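Long-range contacts in sulfite dehydrogenase (Paracoccus pantotrophus, PDB 2XTS), which oxidises protein-bound sulfur at a molybdopterin-bound molybdenum centre and probably passes the electrons on to heme c of a partner cytochrome: residues T243-D248 / N366-N371; S266-P271 / T325-D330. All blocks are in the same frame, centred on the assembly; numbering follows the deposited sequence.

Following the chain from its N terminus, strand 227-233 in the molybdopterin-binding part leads to the loop 243-248, which opens interaction 1. A few residues later strand 265-270 opens interaction 2, which closes when strand 325-333 arrives at 325-330. Interaction 1 closes last, at 366-371, behind helix 355-362. The smaller loop thus lies wholly within the larger one, and the two do not cross. Interaction 2 joins two strands of the C-terminal eight-stranded sheet, whereas interaction 1 ties the loop beside the molybdenum and heme to a loop of the dimerisation region. Their nearest atoms are about 5 Å apart, without touching.

Interaction 1: T243-D248 / N366-N371; sequences TSKYTD and NVYHNN. With CO (cobalt (II) ion), chain G; 2MO (molybdenum (IV)oxide), chain F; HEC (heme c), chain K.
Y368 reaches across from 366-371 to lie against Y246, K245, T247 and D248. Y368 CB is 3.7 Å from D248 OD1. CG, anti to the carbonyl carbon (chi1 -56°), lays the ring against loop 243-248, where D248 OD1 comes obliquely to Y368 CD2 at 3.3 Å. Further out, T247 O meets Y368 CE2 at 3.4 Å, at the ring edge and in its plane. On the other flank Y368 CE1 is 3.5 Å from Y246 CD1; the ring planes meet obliquely, at 37°. One face of the Y368 ring carries V367 CG1, the opposite face Y246 CA in a CH-pi contact. At the tip, Y368 OH accepts the backbone N-H of Y246 over 3.2 Å, almost straight at 177°, which holds the backbone of Y246, whose own OH donates to OT2 of the molybdenum oxide over 2.5 Å.

Beside this, H369 NE2 binds the cobalt ion together with E219, T259 and waters 1 and 3. Water 3 donates to D248 OD1 at 2.6 Å and water 1 to Y246 O, so the metal shell links both segments; D248 OD2 is hydrogen-bonded to T259 OG1. S244 OG donates to heme propionate O1A at 2.7 Å, so the loop touches both the heme and the molybdenum centre.

Loop 243-248 runs from strand 227-233 into strand 248-249, while 366-371 joins helix 355-362, whose R362 NH1 is hydrogen-bonded to H369 O, to strand 375-378.

Interaction 2: S266-P271 / T325-D330; sequences SVITSP and TRFHLD
F327 places CG between its backbone N and carbonyl carbon (chi1 67°), which swings the phenyl ring from strand 325-333 across to I268, while R326, with CG anti to the backbone N, bends at chi2 and chi3 until NH1 faces T269. The ring meets I268 with its edge: I268 CG1, close to the ring plane, lies 4.0 Å from F327 CZ, and the two side chains cross at about a right angle. V267 O comes obliquely to F327 CZ at 3.8 Å and S266 CB to F327 CE2 at 4.3 Å. R326 NH1 donates to T269 OG1 over 3.1 Å; the acceptor sits at the guanidinium edge almost in its plane, yet the N-H is bent to 137°.

The two strands are not neighbours in the sheet. Strand 282-291 lies between them, antiparallel to both, which explains the 8.9 Å between their axes; their directions differ by 61°, as expected of a strongly twisted sheet. Against S287 of that middle strand, T269 and S270 form a classic beta bulge at the end of strand 265-270, the outermost of the sheet within this chain.

S287 OG is a second acceptor for R326 NH1, and G63 O takes the N-H of R326 NE, so several bonds fix the guanidinium. I268 and F327 both touch S342 of strand 338-346. Elsewhere on 325-330, H328 packs on R111 and D330 on P110, both of the second subunit.

Interaction 1: T243-D248 / N366-N371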
loop_
_atom_site.group_PDB
_atom_site.type_symbol
_atom_site.label_atom_id
_atom_site.label_comp_id
_atom_site.label_asym_id
_atom_site.label_seq_id
_atom_site.Cartn_x
_atom_site.Cartn_y
_atom_site.Cartn_z
ATOM N N THR A 243 -13.374 -30.615 -3.437
ATOM C CA THR A 243 -14.144 -31.702 -4.044
ATOM C C THR A 243 -15.373 -31.102 -4.734
ATOM O O THR A 243 -15.440 -31.000 -5.963
ATOM C CB THR A 243 -14.555 -32.787 -3.000
ATOM O OG1 THR A 243 -15.228 -32.167 -1.885
ATOM C CG2 THR A 243 -13.334 -33.547 -2.485
ATOM N N SER A 244 -16.339 -30.672 -3.946
ATOM C CA SER A 244 -17.489 -29.974 -4.477
ATOM C C SER A 244 -17.072 -28.720 -5.241
ATOM O O SER A 244 -17.573 -28.453 -6.326
ATOM C CB SER A 244 -18.437 -29.587 -3.344
ATOM O OG SER A 244 -19.557 -28.887 -3.853
ATOM N N LYS A 245 -16.176 -27.952 -4.632
ATOM C CA LYS A 245 -15.707 -26.684 -5.170
ATOM C C LYS A 245 -14.224 -26.787 -5.485
ATOM O O LYS A 245 -13.533 -27.705 -5.031
ATOM C CB LYS A 245 -16.000 -25.583 -4.166
ATOM C CG LYS A 245 -17.478 -25.521 -3.775
ATOM C CD LYS A 245 -18.407 -25.171 -4.943
ATOM C CE LYS A 245 -19.820 -24.994 -4.444
ATOM N NZ LYS A 245 -20.718 -24.503 -5.495
ATOM N N TYR A 246 -13.760 -25.878 -6.331
ATOM C CA TYR A 246 -12.359 -25.795 -6.778
ATOM C C TYR A 246 -11.914 -27.119 -7.400
ATOM O O TYR A 246 -10.765 -27.541 -7.307
ATOM C CB TYR A 246 -11.418 -25.220 -5.697
ATOM C CG TYR A 246 -12.042 -23.980 -5.123
ATOM C CD1 TYR A 246 -12.057 -22.795 -5.833
ATOM C CD2 TYR A 246 -12.728 -24.029 -3.923
ATOM C CE1 TYR A 246 -12.712 -21.654 -5.317
ATOM C CE2 TYR A 246 -13.385 -22.923 -3.417
ATOM C CZ TYR A 246 -13.395 -21.761 -4.104
ATOM O OH TYR A 246 -14.121 -20.717 -3.571
ATOM N N THR A 247 -12.858 -27.719 -8.124
ATOM C CA THR A 247 -12.627 -28.808 -9.056
ATOM C C THR A 247 -13.249 -28.377 -10.362
ATOM O O THR A 247 -14.237 -27.641 -10.366
ATOM C CB THR A 247 -13.249 -30.126 -8.580
ATOM O OG1 THR A 247 -14.642 -29.912 -8.302
ATOM C CG2 THR A 247 -12.560 -30.634 -7.325
ATOM N N ASP A 248 -12.677 -28.811 -11.478
ATOM C CA ASP A 248 -12.875 -28.129 -12.767
ATOM C C ASP A 248 -13.423 -29.157 -13.775
ATOM O O ASP A 248 -12.684 -30.022 -14.284
ATOM C CB ASP A 248 -11.544 -27.562 -13.277
ATOM C CG ASP A 248 -10.757 -26.806 -12.223
ATOM O OD1 ASP A 248 -11.354 -26.360 -11.228
ATOM O OD2 ASP A 248 -9.515 -26.697 -12.418
ATOM N N ASN A 366 -15.807 -25.395 -16.869
ATOM C CA ASN A 366 -14.690 -25.457 -15.936
ATOM C C ASN A 366 -14.899 -24.658 -14.665
ATOM O O ASN A 366 -14.315 -25.005 -13.638
ATOM C CB ASN A 366 -13.410 -24.970 -16.627
ATOM C CG ASN A 366 -12.277 -25.968 -16.568
ATOM O OD1 ASN A 366 -12.450 -27.195 -16.715
ATOM N ND2 ASN A 366 -11.099 -25.450 -16.387
ATOM N N VAL A 367 -15.649 -23.557 -14.769
ATOM C CA VAL A 367 -15.957 -22.627 -13.662
ATOM C C VAL A 367 -14.758 -21.755 -13.244
ATOM O O VAL A 367 -14.885 -20.549 -13.124
ATOM C CB VAL A 367 -16.621 -23.315 -12.420
ATOM C CG1 VAL A 367 -16.886 -22.316 -11.321
ATOM C CG2 VAL A 367 -17.933 -24.030 -12.799
ATOM N N TYR A 368 -13.599 -22.386 -13.096
ATOM C CA TYR A 368 -12.417 -21.783 -12.513
ATOM C C TYR A 368 -11.326 -21.653 -13.599
ATOM O O TYR A 368 -11.449 -22.191 -14.712
ATOM C CB TYR A 368 -11.916 -22.682 -11.375
ATOM C CG TYR A 368 -12.960 -22.951 -10.314
ATOM C CD1 TYR A 368 -13.338 -21.956 -9.410
ATOM C CD2 TYR A 368 -13.584 -24.178 -10.216
ATOM C CE1 TYR A 368 -14.284 -22.192 -8.428
ATOM C CE2 TYR A 368 -14.556 -24.400 -9.254
ATOM C CZ TYR A 368 -14.901 -23.413 -8.363
ATOM O OH TYR A 368 -15.807 -23.696 -7.367
ATOM N N HIS A 369 -10.240 -20.964 -13.249
ATOM C CA HIS A 369 -9.028 -20.933 -14.057
ATOM C C HIS A 369 -9.215 -20.396 -15.479
ATOM O O HIS A 369 -8.580 -20.857 -16.416
ATOM C CB HIS A 369 -8.329 -22.292 -14.058
ATOM C CG HIS A 369 -7.903 -22.728 -12.689
ATOM N ND1 HIS A 369 -6.778 -22.227 -12.062
ATOM C CD2 HIS A 369 -8.446 -23.619 -11.823
ATOM C CE1 HIS A 369 -6.675 -22.761 -10.853
ATOM N NE2 HIS A 369 -7.666 -23.621 -10.686
ATOM N N ASN A 370 -10.066 -19.383 -15.630
ATOM C CA ASN A 370 -10.176 -18.683 -16.904
ATOM C C ASN A 370 -9.107 -17.613 -17.049
ATOM O O ASN A 370 -9.288 -16.469 -16.631
ATOM C CB ASN A 370 -11.559 -18.064 -17.058
ATOM C CG ASN A 370 -11.742 -17.439 -18.421
ATOM O OD1 ASN A 370 -10.815 -17.467 -19.261
ATOM N ND2 ASN A 370 -12.920 -16.870 -18.666
ATOM N N ASN A 371 -8.007 -17.990 -17.689
ATOM C CA ASN A 371 -6.955 -17.026 -17.989
ATOM C C ASN A 371 -6.946 -16.596 -19.459
ATOM O O ASN A 371 -5.944 -16.074 -19.935
ATOM C CB ASN A 371 -5.569 -17.505 -17.550
ATOM C CG ASN A 371 -5.108 -18.755 -18.253
ATOM O OD1 ASN A 371 -5.875 -19.692 -18.480
ATOM N ND2 ASN A 371 -3.813 -18.786 -18.591
HETATM CO CO CO G . -8.026 -24.950 -9.032
HETATM MO MO 2MO F . -11.800 -17.867 -4.301
HETATM O OT1 2MO F . -10.626 -19.065 -4.938
HETATM O OT2 2MO F . -13.663 -18.422 -4.539
HETATM FE FE HEC K . -26.477 -25.851 3.972
HETATM C CHA HEC K . -24.083 -25.632 1.574
HETATM C CHB HEC K . -25.929 -29.207 4.192
HETATM C CHC HEC K . -28.589 -25.995 6.574
HETATM C CHD HEC K . -27.472 -22.696 3.324
HETATM N NA HEC K . -25.250 -27.163 3.063
HETATM C C1A HEC K . -24.370 -26.871 2.048
HETATM C C2A HEC K . -23.758 -28.092 1.575
HETATM C C3A HEC K . -24.279 -29.085 2.310
HETATM C C4A HEC K . -25.215 -28.511 3.250
HETATM C CMA HEC K . -23.972 -30.597 2.238
HETATM C CAA HEC K . -22.714 -28.178 0.431
HETATM C CBA HEC K . -23.389 -28.163 -0.940
HETATM C CGA HEC K . -22.419 -28.340 -2.071
HETATM O O1A HEC K . -21.275 -27.890 -1.978
HETATM O O2A HEC K . -22.856 -28.997 -3.044
HETATM N NB HEC K . -27.097 -27.285 5.178
HETATM C C1B HEC K . -26.750 -28.632 5.140
HETATM C C2B HEC K . -27.270 -29.284 6.323
HETATM C C3B HEC K . -28.040 -28.399 6.973
HETATM C C4B HEC K . -27.917 -27.137 6.285
HETATM C CMB HEC K . -27.135 -30.800 6.564
HETATM C CAB HEC K . -28.801 -28.592 8.275
HETATM C CBB HEC K . -27.851 -29.165 9.364
HETATM N NC HEC K . -27.797 -24.556 4.790
HETATM C C1C HEC K . -28.610 -24.833 5.846
HETATM C C2C HEC K . -29.439 -23.683 6.108
HETATM C C3C HEC K . -29.120 -22.752 5.199
HETATM C C4C HEC K . -28.122 -23.320 4.333
HETATM C CMC HEC K . -30.466 -23.584 7.256
HETATM C CAC HEC K . -29.692 -21.363 4.918
HETATM C CBC HEC K . -29.947 -20.411 6.031
HETATM N ND HEC K . -25.871 -24.429 2.690
HETATM C C1D HEC K . -26.348 -23.132 2.675
HETATM C C2D HEC K . -25.548 -22.310 1.805
HETATM C C3D HEC K . -24.492 -23.207 1.295
HETATM C C4D HEC K . -24.761 -24.494 1.858
HETATM C CMD HEC K . -25.636 -20.819 1.513
HETATM C CAD HEC K . -23.371 -22.793 0.357
HETATM C CBD HEC K . -22.179 -22.322 1.186
HETATM C CGD HEC K . -20.989 -21.951 0.349
HETATM O O1D HEC K . -20.968 -22.238 -0.876
HETATM O O2D HEC K . -20.011 -21.453 0.941
HETATM O O HOH W 1 -8.257 -26.411 -7.465
HETATM O O HOH W 2 -16.164 -27.146 -12.341
HETATM O O HOH W 3 -10.121 -24.930 -9.369
#

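Interaction 2: S266-P271 / T325-D330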
loop_
_atom_site.group_PDB
_atom_site.type_symbol
_atom_site.label_atom_id
_atom_site.label_comp_id
_atom_site.label_asym_id
_atom_site.label_seq_id
_atom_site.Cartn_x
_atom_site.Cartn_y
_atom_site.Cartn_z
ATOM N N SER A 266 -3.352 -11.730 -18.153
ATOM C CA SER A 266 -3.235 -10.284 -18.261
ATOM C C SER A 266 -4.554 -9.659 -18.593
ATOM O O SER A 266 -5.459 -10.304 -19.119
ATOM C CB SER A 266 -2.238 -9.863 -19.337
ATOM O OG SER A 266 -2.716 -10.126 -20.640
ATOM N N VAL A 267 -4.633 -8.366 -18.352
ATOM C CA VAL A 267 -5.775 -7.568 -18.756
ATOM C C VAL A 267 -5.352 -6.119 -18.930
ATOM O O VAL A 267 -4.581 -5.597 -18.124
ATOM C CB VAL A 267 -6.988 -7.675 -17.771
ATOM C CG1 VAL A 267 -6.639 -7.184 -16.355
ATOM C CG2 VAL A 267 -8.212 -6.953 -18.339
ATOM N N ILE A 268 -5.847 -5.482 -19.989
ATOM C CA ILE A 268 -5.743 -4.045 -20.185
ATOM C C ILE A 268 -6.771 -3.359 -19.279
ATOM O O ILE A 268 -7.972 -3.560 -19.407
ATOM C CB ILE A 268 -5.957 -3.682 -21.668
ATOM C CG1 ILE A 268 -4.757 -4.193 -22.484
ATOM C CG2 ILE A 268 -6.098 -2.174 -21.831
ATOM C CD1 ILE A 268 -4.991 -4.231 -24.013
ATOM N N THR A 269 -6.284 -2.544 -18.347
ATOM C CA THR A 269 -7.157 -1.845 -17.407
ATOM C C THR A 269 -7.634 -0.507 -17.940
ATOM O O THR A 269 -8.666 -0.023 -17.509
ATOM C CB THR A 269 -6.467 -1.695 -16.042
ATOM O OG1 THR A 269 -5.224 -1.004 -16.198
ATOM C CG2 THR A 269 -6.163 -3.069 -15.460
ATOM N N SER A 270 -6.892 0.076 -18.878
ATOM C CA SER A 270 -7.383 1.236 -19.582
ATOM C C SER A 270 -6.726 1.363 -20.939
ATOM O O SER A 270 -5.566 1.120 -21.090
ATOM C CB SER A 270 -7.155 2.509 -18.791
ATOM O OG SER A 270 -5.802 2.885 -18.845
ATOM N N PRO A 271 -7.536 1.692 -21.960
ATOM C CA PRO A 271 -8.998 1.809 -21.973
ATOM C C PRO A 271 -9.668 0.500 -21.573
ATOM O O PRO A 271 -9.113 -0.577 -21.773
ATOM C CB PRO A 271 -9.326 2.131 -23.447
ATOM C CG PRO A 271 -8.085 2.552 -24.056
ATOM C CD PRO A 271 -6.971 1.874 -23.305
ATOM N N THR A 325 2.227 -7.345 -12.263
ATOM C CA THR A 325 3.215 -6.653 -13.072
ATOM C C THR A 325 2.483 -5.666 -13.970
ATOM O O THR A 325 1.525 -6.033 -14.647
ATOM C CB THR A 325 3.995 -7.700 -13.894
ATOM O OG1 THR A 325 4.500 -8.701 -13.001
ATOM C CG2 THR A 325 5.141 -7.082 -14.692
ATOM N N ARG A 326 2.940 -4.420 -13.976
ATOM C CA ARG A 326 2.318 -3.358 -14.753
ATOM C C ARG A 326 2.969 -3.253 -16.104
ATOM O O ARG A 326 4.179 -3.278 -16.191
ATOM C CB ARG A 326 2.483 -2.047 -14.004
ATOM C CG ARG A 326 1.923 -0.809 -14.712
ATOM C CD ARG A 326 0.420 -0.823 -15.006
ATOM N NE ARG A 326 -0.359 -1.057 -13.789
ATOM C CZ ARG A 326 -1.683 -1.112 -13.731
ATOM N NH1 ARG A 326 -2.424 -0.966 -14.820
ATOM N NH2 ARG A 326 -2.279 -1.378 -12.580
ATOM N N PHE A 327 2.162 -3.144 -17.157
ATOM C CA PHE A 327 2.676 -2.879 -18.506
ATOM C C PHE A 327 2.012 -1.677 -19.126
ATOM O O PHE A 327 0.881 -1.316 -18.783
ATOM C CB PHE A 327 2.532 -4.098 -19.453
ATOM C CG PHE A 327 1.108 -4.469 -19.798
ATOM C CD1 PHE A 327 0.469 -3.910 -20.901
ATOM C CD2 PHE A 327 0.408 -5.391 -19.035
ATOM C CE1 PHE A 327 -0.839 -4.257 -21.210
ATOM C CE2 PHE A 327 -0.908 -5.748 -19.350
ATOM C CZ PHE A 327 -1.527 -5.186 -20.427
ATOM N N HIS A 328 2.736 -1.053 -20.056
ATOM C CA HIS A 328 2.246 0.106 -20.786
ATOM C C HIS A 328 2.619 0.029 -22.248
ATOM O O HIS A 328 3.687 -0.467 -22.603
ATOM C CB HIS A 328 2.829 1.413 -20.271
ATOM C CG HIS A 328 2.421 1.756 -18.878
ATOM N ND1 HIS A 328 1.179 2.248 -18.534
ATOM C CD2 HIS A 328 3.133 1.703 -17.731
ATOM C CE1 HIS A 328 1.138 2.442 -17.223
ATOM N NE2 HIS A 328 2.310 2.117 -16.716
ATOM N N LEU A 329 1.732 0.554 -23.082
ATOM C CA LEU A 329 2.030 0.805 -24.490
ATOM C C LEU A 329 1.397 2.133 -24.835
ATOM O O LEU A 329 0.203 2.336 -24.627
ATOM C CB LEU A 329 1.491 -0.296 -25.420
ATOM C CG LEU A 329 1.819 -0.157 -26.918
ATOM C CD1 LEU A 329 3.274 -0.531 -27.178
ATOM C CD2 LEU A 329 0.907 -0.958 -27.825
ATOM N N ASP A 330 2.221 3.062 -25.327
ATOM C CA ASP A 330 1.740 4.358 -25.734
ATOM C C ASP A 330 1.475 4.346 -27.217
ATOM O O ASP A 330 2.343 3.958 -27.993
ATOM C CB ASP A 330 2.766 5.403 -25.338
ATOM C CG ASP A 330 2.984 5.429 -23.829
ATOM O OD1 ASP A 330 1.996 5.730 -23.127
ATOM O OD2 ASP A 330 4.125 5.178 -23.354
#